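PDB 3HVY: cystathionine beta-lyase family protein, YNBB B.subtilis ortholog from Clostridium acetobutylicum, which carries covalently bound pyridoxal phosphate and is probably a lyase of the cystathionine beta-lyase type, with a putative part in aluminium resistance. Local coordinates for residues D[344-349]-D[375-380]. Sequence-based numbering, arbitrary orientation.
Sequences KLIDFI and KVIMAA
Ile-346 and Ile-349, one turn apart on helix 342-354, pack against strand 376-379, with the helix and strand running in the same general direction at 28° and their axes 8.8 Å apart at closest approach. The backbones draw together toward the C-terminal end: the CA atoms of Ile-346 and Ile-377 lie 7.5 Å apart, those of Ile-349 and Ala-379 5.9 Å. Ile-377 reaches into the gap between the two helical isoleucines. A chi1 of -176° carries its CG1 away from the backbone nitrogen and out toward the helix, where CD1 lies 4.0 Å from Ile-346 CG2, the two side chains roughly perpendicular to each other. Its short branch turns to the other neighbour, CG2 lying 3.7 Å from Ile-349 CD1 as these side chains run alongside in opposing senses. Strand 376-379 is an edge strand, within this chain, of the antiparallel sheet in the smaller, C-terminal part of the fold, as in other fold-type I PLP enzymes; it is hydrogen-bonded to strand 392-396 through Ile-377 and Ala-379, and helix 342-354 packs over one face. Ile-349 and Leu-345 also reach Ala-395 on the adjoining strand. Farther along, Ile-349 CG2 rests against the strand backbone, 3.7 Å from Ala-379 N. The small methyl of Ala-379 is consistent with the close backbone approach here, its CB lying 3.5 Å from Ile-349 O, and it also touches Ile-352 and Gln-353 on the next turn of the helix.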
loop_
_atom_site.group_PDB
_atom_site.type_symbol
_atom_site.label_atom_id
_atom_site.label_comp_id
_atom_site.label_asym_id
_atom_site.label_seq_id
_atom_site.Cartn_x
_atom_site.Cartn_y
_atom_site.Cartn_z
ATOM N N LYS D 344 -21.893 -3.732 -36.705
ATOM C CA LYS D 344 -21.959 -4.949 -35.854
ATOM C C LYS D 344 -20.745 -5.066 -34.929
ATOM O O LYS D 344 -20.867 -5.366 -33.735
ATOM C CB LYS D 344 -22.132 -6.201 -36.720
ATOM C CG LYS D 344 -23.490 -6.309 -37.380
ATOM C CD LYS D 344 -23.511 -7.502 -38.313
ATOM C CE LYS D 344 -24.854 -7.716 -38.943
ATOM N NZ LYS D 344 -24.749 -8.854 -39.889
ATOM N N LEU D 345 -19.567 -4.809 -35.482
ATOM C CA LEU D 345 -18.351 -4.832 -34.701
ATOM C C LEU D 345 -18.401 -3.846 -33.540
ATOM O O LEU D 345 -18.050 -4.178 -32.400
ATOM C CB LEU D 345 -17.164 -4.491 -35.593
ATOM C CG LEU D 345 -15.775 -4.312 -34.968
ATOM C CD1 LEU D 345 -15.330 -5.491 -34.126
ATOM C CD2 LEU D 345 -14.748 -4.022 -36.068
ATOM N N ILE D 346 -18.797 -2.622 -33.852
ATOM C CA ILE D 346 -18.759 -1.548 -32.874
ATOM C C ILE D 346 -19.800 -1.794 -31.822
ATOM O O ILE D 346 -19.511 -1.713 -30.627
ATOM C CB ILE D 346 -18.935 -0.177 -33.538
ATOM C CG1 ILE D 346 -17.627 0.172 -34.295
ATOM C CG2 ILE D 346 -19.320 0.869 -32.501
ATOM C CD1 ILE D 346 -17.815 1.216 -35.395
ATOM N N ASP D 347 -20.986 -2.164 -32.265
ATOM C CA ASP D 347 -22.065 -2.470 -31.355
ATOM C C ASP D 347 -21.673 -3.590 -30.392
ATOM O O ASP D 347 -22.027 -3.553 -29.226
ATOM C CB ASP D 347 -23.333 -2.854 -32.119
ATOM C CG ASP D 347 -24.059 -1.634 -32.742
ATOM O OD1 ASP D 347 -23.589 -0.477 -32.560
ATOM O OD2 ASP D 347 -25.114 -1.843 -33.407
ATOM N N PHE D 348 -20.947 -4.592 -30.889
ATOM C CA PHE D 348 -20.585 -5.744 -30.071
ATOM C C PHE D 348 -19.595 -5.328 -28.975
ATOM O O PHE D 348 -19.749 -5.711 -27.785
ATOM C CB PHE D 348 -19.985 -6.861 -30.932
ATOM C CG PHE D 348 -19.609 -8.094 -30.136
ATOM C CD1 PHE D 348 -20.546 -9.101 -29.935
ATOM C CD2 PHE D 348 -18.321 -8.249 -29.619
ATOM C CE1 PHE D 348 -20.215 -10.256 -29.200
ATOM C CE2 PHE D 348 -17.978 -9.387 -28.880
ATOM C CZ PHE D 348 -18.936 -10.392 -28.686
ATOM N N ILE D 349 -18.592 -4.552 -29.385
ATOM C CA ILE D 349 -17.543 -4.063 -28.473
ATOM C C ILE D 349 -18.131 -3.137 -27.425
ATOM O O ILE D 349 -17.858 -3.311 -26.222
ATOM C CB ILE D 349 -16.352 -3.463 -29.231
ATOM C CG1 ILE D 349 -15.666 -4.619 -30.013
ATOM C CG2 ILE D 349 -15.338 -2.856 -28.286
ATOM C CD1 ILE D 349 -14.315 -4.336 -30.514
ATOM N N LYS D 375 -8.403 3.425 -37.142
ATOM C CA LYS D 375 -8.841 3.697 -35.755
ATOM C C LYS D 375 -8.990 2.338 -35.027
ATOM O O LYS D 375 -9.225 1.315 -35.688
ATOM C CB LYS D 375 -10.166 4.473 -35.769
ATOM N N VAL D 376 -8.789 2.323 -33.702
ATOM C CA VAL D 376 -8.964 1.122 -32.861
ATOM C C VAL D 376 -10.108 1.414 -31.865
ATOM O O VAL D 376 -10.383 2.574 -31.577
ATOM C CB VAL D 376 -7.633 0.727 -32.184
ATOM C CG1 VAL D 376 -7.790 -0.389 -31.148
ATOM C CG2 VAL D 376 -6.606 0.278 -33.245
ATOM N N ILE D 377 -10.848 0.398 -31.441
ATOM C CA ILE D 377 -11.938 0.586 -30.470
ATOM C C ILE D 377 -11.735 -0.476 -29.437
ATOM O O ILE D 377 -11.314 -1.600 -29.780
ATOM C CB ILE D 377 -13.380 0.507 -31.101
ATOM C CG1 ILE D 377 -14.442 0.814 -30.038
ATOM C CG2 ILE D 377 -13.711 -0.856 -31.710
ATOM C CD1 ILE D 377 -15.859 0.920 -30.552
HETATM N N MSE D 378 -12.000 -0.131 -28.175
HETATM C CA MSE D 378 -11.744 -1.015 -27.062
HETATM C C MSE D 378 -12.811 -0.946 -25.990
HETATM O O MSE D 378 -13.319 0.133 -25.685
HETATM C CB MSE D 378 -10.450 -0.630 -26.377
HETATM C CG MSE D 378 -9.248 -0.526 -27.301
HETATM SE SE MSE D 378 -7.679 0.042 -26.289
HETATM C CE MSE D 378 -8.162 -0.710 -24.409
ATOM N N ALA D 379 -13.103 -2.112 -25.424
ATOM C CA ALA D 379 -13.901 -2.254 -24.213
ATOM C C ALA D 379 -12.866 -2.618 -23.175
ATOM O O ALA D 379 -12.117 -3.600 -23.370
ATOM C CB ALA D 379 -14.946 -3.384 -24.370
ATOM N N ALA D 380 -12.795 -1.832 -22.091
ATOM C CA ALA D 380 -11.746 -1.979 -21.065
ATOM C C ALA D 380 -12.217 -1.624 -19.624
ATOM O O ALA D 380 -11.514 -0.954 -18.861
ATOM C CB ALA D 380 -10.470 -1.133 -21.474
#